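Local coordinates for protein SxtG (Microseira wollei, PDB 6U1R) that probably transfers an amidino group from a donor to an amine substrate, as an amidinotransferase of the saxitoxin biosynthetic pathway, at residues N144-Y157 against K176-Y190. Residues are numbered along the deposited sequence; the frame is centred on the assembly and turned at random.
Sequences NEIIEAPMADRNRY and KWTAAPKPQLFDAQY
Glu145-Glu148 and Lys176-Ala179 pair as parallel strands, the two strands of a beta-alpha-beta unit whose crossover helix is 164-172. Five backbone hydrogen bonds join them, from Lys176 N to Asn144 O at one end to Ala180 N to Glu148 O at the other, and each face of the ladder adds a carboxylate bond. On one face chi1 of -179° and an extended chain carry the Glu145 carboxylate along to Thr178, which it crosses at about a right angle; Thr178 OG1 donates to Glu145 OE2 at 2.6 Å, on the anti side but tilted out of the carboxylate plane, and His245 shares that oxygen. On the other, Trp177 NE1 gives Glu148 OE2 a 2.9 Å bond lying in the indole plane, while Arg164 pairs with OE1, so both carboxylate oxygens are held.

Past the strands, Pro150 CG presses on Ala180 CB at 3.4 Å, tighter than usual van der Waals contact. Met151 points its CB away from 176-190, and its side chain lies about 4 Å from that of Asp215, a predicted active-site residue. Lys182 CE lies 3.6 Å from the centroid of the Tyr157 ring, over its face, in a CH-pi contact; the bend at chi4 (69°) takes NZ to Tyr157 O, and the ammonium also makes a cation-pi contact with that face. Tyr157 OH reaches Pro183 O. At the far end Tyr190 OH donates to Ala152 O, and CE2 of the Tyr190 ring sits over one face of the Arg154 guanidinium, toward its rim, with the planes 78° apart. Arg154 grips Leu185 O side-on through NE and NH2, and Arg154 NH2 completes a nearly straight salt bridge to Asp187 OD1 at 3.0 Å.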
loop_
_atom_site.group_PDB
_atom_site.type_symbol
_atom_site.label_atom_id
_atom_site.label_comp_id
_atom_site.label_asym_id
_atom_site.label_seq_id
_atom_site.Cartn_x
_atom_site.Cartn_y
_atom_site.Cartn_z
ATOM N N ASN A 144 -3.868 -16.690 -3.566
ATOM C CA ASN A 144 -3.450 -16.697 -2.174
ATOM C C ASN A 144 -3.045 -15.311 -1.672
ATOM O O ASN A 144 -2.476 -15.210 -0.581
ATOM C CB ASN A 144 -2.291 -17.685 -1.961
ATOM C CG ASN A 144 -1.024 -17.274 -2.695
ATOM O OD1 ASN A 144 -0.984 -16.242 -3.364
ATOM N ND2 ASN A 144 0.029 -18.076 -2.554
ATOM N N GLU A 145 -3.367 -14.252 -2.416
ATOM C CA GLU A 145 -2.955 -12.888 -2.095
ATOM C C GLU A 145 -4.156 -12.012 -1.764
ATOM O O GLU A 145 -5.153 -12.013 -2.507
ATOM C CB GLU A 145 -2.194 -12.279 -3.273
ATOM C CG GLU A 145 -1.696 -10.860 -3.040
ATOM C CD GLU A 145 -0.987 -10.273 -4.244
ATOM O OE1 GLU A 145 -1.135 -10.817 -5.356
ATOM O OE2 GLU A 145 -0.278 -9.258 -4.085
ATOM N N ILE A 146 -4.039 -11.240 -0.676
ATOM C CA ILE A 146 -4.980 -10.160 -0.355
ATOM C C ILE A 146 -4.316 -8.820 -0.703
ATOM O O ILE A 146 -3.193 -8.542 -0.265
ATOM C CB ILE A 146 -5.413 -10.225 1.120
ATOM C CG1 ILE A 146 -6.121 -11.564 1.373
ATOM C CG2 ILE A 146 -6.332 -9.054 1.474
ATOM C CD1 ILE A 146 -6.612 -11.778 2.740
ATOM N N ILE A 147 -4.981 -8.011 -1.537
ATOM C CA ILE A 147 -4.475 -6.711 -1.988
ATOM C C ILE A 147 -5.342 -5.608 -1.394
ATOM O O ILE A 147 -6.568 -5.592 -1.594
ATOM C CB ILE A 147 -4.475 -6.607 -3.527
ATOM C CG1 ILE A 147 -3.707 -7.773 -4.154
ATOM C CG2 ILE A 147 -3.875 -5.266 -3.977
ATOM C CD1 ILE A 147 -3.874 -7.877 -5.661
ATOM N N GLU A 148 -4.708 -4.658 -0.697
ATOM C CA GLU A 148 -5.426 -3.495 -0.184
ATOM C C GLU A 148 -5.533 -2.441 -1.279
ATOM O O GLU A 148 -4.516 -1.974 -1.817
ATOM C CB GLU A 148 -4.742 -2.925 1.062
ATOM C CG GLU A 148 -4.507 -3.995 2.152
ATOM C CD GLU A 148 -4.256 -3.444 3.549
ATOM O OE1 GLU A 148 -4.214 -2.202 3.724
ATOM O OE2 GLU A 148 -4.094 -4.272 4.481
ATOM N N ALA A 149 -6.768 -2.067 -1.588
ATOM C CA ALA A 149 -7.069 -1.147 -2.671
ATOM C C ALA A 149 -6.637 0.283 -2.341
ATOM O O ALA A 149 -6.746 0.732 -1.192
ATOM C CB ALA A 149 -8.559 -1.160 -2.960
ATOM N N PRO A 150 -6.194 1.039 -3.352
ATOM C CA PRO A 150 -5.914 2.470 -3.149
ATOM C C PRO A 150 -7.176 3.289 -3.361
ATOM O O PRO A 150 -7.448 3.718 -4.484
ATOM C CB PRO A 150 -4.854 2.766 -4.213
ATOM C CG PRO A 150 -5.226 1.825 -5.366
ATOM C CD PRO A 150 -5.888 0.605 -4.728
ATOM N N MET A 151 -7.963 3.484 -2.313
ATOM C CA MET A 151 -9.321 3.975 -2.486
ATOM C C MET A 151 -9.380 5.491 -2.635
ATOM O O MET A 151 -8.674 6.234 -1.940
ATOM C CB MET A 151 -10.182 3.515 -1.307
ATOM C CG MET A 151 -10.236 1.977 -1.184
ATOM S SD MET A 151 -11.281 1.411 0.195
ATOM C CE MET A 151 -12.927 1.585 -0.493
ATOM N N ALA A 152 -10.245 5.949 -3.547
ATOM C CA ALA A 152 -10.347 7.385 -3.843
ATOM C C ALA A 152 -11.107 8.164 -2.776
ATOM O O ALA A 152 -10.939 9.392 -2.679
ATOM C CB ALA A 152 -11.026 7.596 -5.200
ATOM N N ASP A 153 -11.932 7.491 -1.978
ATOM C CA ASP A 153 -12.755 8.171 -0.980
ATOM C C ASP A 153 -11.931 8.433 0.281
ATOM O O ASP A 153 -11.568 7.503 1.017
ATOM C CB ASP A 153 -14.001 7.339 -0.693
ATOM C CG ASP A 153 -15.022 8.091 0.145
ATOM O OD1 ASP A 153 -14.597 8.902 0.994
ATOM O OD2 ASP A 153 -16.237 7.870 -0.048
ATOM N N ARG A 154 -11.619 9.715 0.516
ATOM C CA ARG A 154 -10.840 10.126 1.678
ATOM C C ARG A 154 -11.379 9.559 2.985
ATOM O O ARG A 154 -10.604 9.201 3.865
ATOM C CB ARG A 154 -10.810 11.657 1.760
ATOM C CG ARG A 154 -9.996 12.332 0.675
ATOM C CD ARG A 154 -10.314 13.821 0.665
ATOM N NE ARG A 154 -9.418 14.572 -0.211
ATOM C CZ ARG A 154 -9.691 15.780 -0.694
ATOM N NH1 ARG A 154 -10.854 16.379 -0.394
ATOM N NH2 ARG A 154 -8.801 16.396 -1.466
ATOM N N ASN A 155 -12.702 9.505 3.155
ATOM C CA ASN A 155 -13.229 9.017 4.426
ATOM C C ASN A 155 -12.948 7.539 4.648
ATOM O O ASN A 155 -13.103 7.055 5.774
ATOM C CB ASN A 155 -14.726 9.275 4.505
ATOM C CG ASN A 155 -15.054 10.743 4.548
ATOM O OD1 ASN A 155 -15.124 11.390 3.511
ATOM N ND2 ASN A 155 -15.232 11.292 5.759
ATOM N N ARG A 156 -12.563 6.807 3.606
ATOM C CA ARG A 156 -12.285 5.378 3.714
ATOM C C ARG A 156 -10.791 5.065 3.800
ATOM O O ARG A 156 -10.407 3.901 3.710
ATOM C CB ARG A 156 -12.944 4.652 2.526
ATOM C CG ARG A 156 -14.403 5.065 2.318
ATOM C CD ARG A 156 -15.114 4.209 1.282
ATOM N NE ARG A 156 -15.419 2.869 1.782
ATOM C CZ ARG A 156 -16.151 1.977 1.125
ATOM N NH1 ARG A 156 -16.656 2.279 -0.059
ATOM N NH2 ARG A 156 -16.403 0.793 1.676
ATOM N N TYR A 157 -9.952 6.077 4.058
ATOM C CA TYR A 157 -8.494 5.936 4.046
ATOM C C TYR A 157 -7.997 4.862 5.005
ATOM O O TYR A 157 -6.953 4.239 4.760
ATOM C CB TYR A 157 -7.872 7.265 4.457
ATOM C CG TYR A 157 -6.570 7.673 3.788
ATOM C CD1 TYR A 157 -6.466 7.765 2.411
ATOM C CD2 TYR A 157 -5.484 8.060 4.553
ATOM C CE1 TYR A 157 -5.295 8.204 1.819
ATOM C CE2 TYR A 157 -4.325 8.497 3.988
ATOM C CZ TYR A 157 -4.232 8.584 2.618
ATOM O OH TYR A 157 -3.036 9.035 2.094
ATOM N N LYS A 176 -0.199 -14.265 0.959
ATOM C CA LYS A 176 0.446 -13.059 0.472
ATOM C C LYS A 176 -0.455 -11.859 0.743
ATOM O O LYS A 176 -1.681 -11.981 0.804
ATOM C CB LYS A 176 0.774 -13.197 -1.010
ATOM C CG LYS A 176 1.797 -14.295 -1.242
ATOM C CD LYS A 176 2.117 -14.518 -2.716
ATOM C CE LYS A 176 3.230 -15.556 -2.868
ATOM N NZ LYS A 176 4.033 -15.339 -4.110
ATOM N N TRP A 177 0.170 -10.709 0.963
ATOM C CA TRP A 177 -0.536 -9.552 1.507
ATOM C C TRP A 177 0.199 -8.311 1.025
ATOM O O TRP A 177 1.334 -8.050 1.436
ATOM C CB TRP A 177 -0.597 -9.638 3.032
ATOM C CG TRP A 177 -1.243 -8.496 3.752
ATOM C CD1 TRP A 177 -2.164 -7.616 3.262
ATOM C CD2 TRP A 177 -1.012 -8.121 5.113
ATOM N NE1 TRP A 177 -2.509 -6.707 4.234
ATOM C CE2 TRP A 177 -1.809 -6.996 5.378
ATOM C CE3 TRP A 177 -0.186 -8.618 6.126
ATOM C CZ2 TRP A 177 -1.818 -6.364 6.620
ATOM C CZ3 TRP A 177 -0.181 -7.985 7.346
ATOM C CH2 TRP A 177 -0.997 -6.874 7.593
ATOM N N THR A 178 -0.443 -7.547 0.150
ATOM C CA THR A 178 0.214 -6.437 -0.505
ATOM C C THR A 178 -0.746 -5.258 -0.505
ATOM O O THR A 178 -1.951 -5.416 -0.283
ATOM C CB THR A 178 0.646 -6.791 -1.943
ATOM O OG1 THR A 178 -0.497 -7.001 -2.764
ATOM C CG2 THR A 178 1.440 -8.062 -1.991
ATOM N N ALA A 179 -0.201 -4.067 -0.724
ATOM C CA ALA A 179 -1.010 -2.864 -0.839
ATOM C C ALA A 179 -0.618 -2.109 -2.101
ATOM O O ALA A 179 0.563 -2.051 -2.460
ATOM C CB ALA A 179 -0.834 -1.954 0.375
ATOM N N ALA A 180 -1.601 -1.542 -2.774
ATOM C CA ALA A 180 -1.286 -0.524 -3.758
ATOM C C ALA A 180 -0.752 0.691 -3.000
ATOM O O ALA A 180 -1.126 0.909 -1.844
ATOM C CB ALA A 180 -2.518 -0.132 -4.560
ATOM N N PRO A 181 0.123 1.489 -3.608
ATOM C CA PRO A 181 0.590 2.700 -2.916
ATOM C C PRO A 181 -0.587 3.546 -2.443
ATOM O O PRO A 181 -1.571 3.747 -3.163
ATOM C CB PRO A 181 1.442 3.411 -3.978
ATOM C CG PRO A 181 1.918 2.261 -4.902
ATOM C CD PRO A 181 0.744 1.332 -4.943
ATOM N N LYS A 182 -0.513 4.008 -1.193
ATOM C CA LYS A 182 -1.640 4.717 -0.608
ATOM C C LYS A 182 -1.754 6.079 -1.282
ATOM O O LYS A 182 -0.776 6.835 -1.275
ATOM C CB LYS A 182 -1.468 4.884 0.914
ATOM C CG LYS A 182 -2.760 5.270 1.604
ATOM C CD LYS A 182 -2.744 4.894 3.069
ATOM C CE LYS A 182 -4.142 4.758 3.600
ATOM N NZ LYS A 182 -4.833 3.575 3.032
ATOM N N PRO A 183 -2.892 6.433 -1.874
ATOM C CA PRO A 183 -2.955 7.676 -2.656
ATOM C C PRO A 183 -2.922 8.903 -1.760
ATOM O O PRO A 183 -3.290 8.868 -0.586
ATOM C CB PRO A 183 -4.289 7.560 -3.410
ATOM C CG PRO A 183 -5.144 6.678 -2.526
ATOM C CD PRO A 183 -4.155 5.669 -1.964
ATOM N N GLN A 184 -2.480 10.014 -2.358
ATOM C CA GLN A 184 -2.411 11.298 -1.669
ATOM C C GLN A 184 -3.791 11.927 -1.517
ATOM O O GLN A 184 -4.059 12.601 -0.514
ATOM C CB GLN A 184 -1.489 12.258 -2.436
ATOM C CG GLN A 184 -0.043 11.799 -2.536
ATOM C CD GLN A 184 0.875 12.840 -3.166
ATOM O OE1 GLN A 184 0.817 13.107 -4.374
ATOM N NE2 GLN A 184 1.707 13.451 -2.347
ATOM N N LEU A 185 -4.640 11.756 -2.533
ATOM C CA LEU A 185 -6.001 12.266 -2.562
ATOM C C LEU A 185 -6.020 13.791 -2.433
ATOM O O LEU A 185 -6.895 14.368 -1.784
ATOM C CB LEU A 185 -6.871 11.591 -1.498
ATOM C CG LEU A 185 -6.902 10.051 -1.583
ATOM C CD1 LEU A 185 -7.912 9.442 -0.582
ATOM C CD2 LEU A 185 -7.228 9.602 -2.996
ATOM N N PHE A 186 -5.067 14.439 -3.106
ATOM C CA PHE A 186 -5.139 15.877 -3.317
ATOM C C PHE A 186 -6.394 16.250 -4.111
ATOM O O PHE A 186 -7.010 15.431 -4.806
ATOM C CB PHE A 186 -3.905 16.372 -4.090
ATOM C CG PHE A 186 -2.599 16.309 -3.333
ATOM C CD1 PHE A 186 -2.523 15.920 -2.000
ATOM C CD2 PHE A 186 -1.424 16.665 -3.980
ATOM C CE1 PHE A 186 -1.300 15.896 -1.334
ATOM C CE2 PHE A 186 -0.211 16.650 -3.314
ATOM C CZ PHE A 186 -0.150 16.271 -1.995
ATOM N N ASP A 187 -6.738 17.542 -4.057
ATOM C CA ASP A 187 -7.848 18.025 -4.867
ATOM C C ASP A 187 -7.679 17.670 -6.342
ATOM O O ASP A 187 -8.675 17.483 -7.040
ATOM C CB ASP A 187 -7.999 19.543 -4.718
ATOM C CG ASP A 187 -8.639 19.956 -3.403
ATOM O OD1 ASP A 187 -9.118 19.097 -2.628
ATOM O OD2 ASP A 187 -8.681 21.184 -3.159
ATOM N N ALA A 188 -6.435 17.568 -6.831
ATOM C CA ALA A 188 -6.201 17.260 -8.242
ATOM C C ALA A 188 -6.765 15.901 -8.677
ATOM O O ALA A 188 -6.892 15.658 -9.881
ATOM C CB ALA A 188 -4.705 17.304 -8.555
ATOM N N GLN A 189 -7.076 15.010 -7.732
ATOM C CA GLN A 189 -7.654 13.703 -8.038
ATOM C C GLN A 189 -9.135 13.787 -8.403
ATOM O O GLN A 189 -9.707 12.791 -8.853
ATOM C CB GLN A 189 -7.433 12.765 -6.835
ATOM C CG GLN A 189 -7.914 11.306 -7.033
ATOM C CD GLN A 189 -7.228 10.586 -8.183
ATOM O OE1 GLN A 189 -6.209 11.034 -8.695
ATOM N NE2 GLN A 189 -7.804 9.445 -8.598
ATOM N N TYR A 190 -9.767 14.962 -8.271
ATOM C CA TYR A 190 -11.200 15.097 -8.477
ATOM C C TYR A 190 -11.483 16.263 -9.421
ATOM O O TYR A 190 -10.827 17.304 -9.347
ATOM C CB TYR A 190 -11.929 15.314 -7.136
ATOM C CG TYR A 190 -11.457 14.397 -6.031
ATOM C CD1 TYR A 190 -11.839 13.067 -6.001
ATOM C CD2 TYR A 190 -10.619 14.865 -5.028
ATOM C CE1 TYR A 190 -11.392 12.207 -4.980
ATOM C CE2 TYR A 190 -10.171 14.035 -4.012
ATOM C CZ TYR A 190 -10.563 12.701 -3.993
ATOM O OH TYR A 190 -10.093 11.896 -2.976
HETATM O O HOH W 1 -3.547 0.796 -0.713
HETATM O O HOH W 2 -5.035 3.025 0.460
HETATM O O HOH W 3 -7.427 3.618 0.735
HETATM O O HOH W 4 -11.740 19.029 -1.409
HETATM O O HOH W 5 -0.281 8.287 1.144
#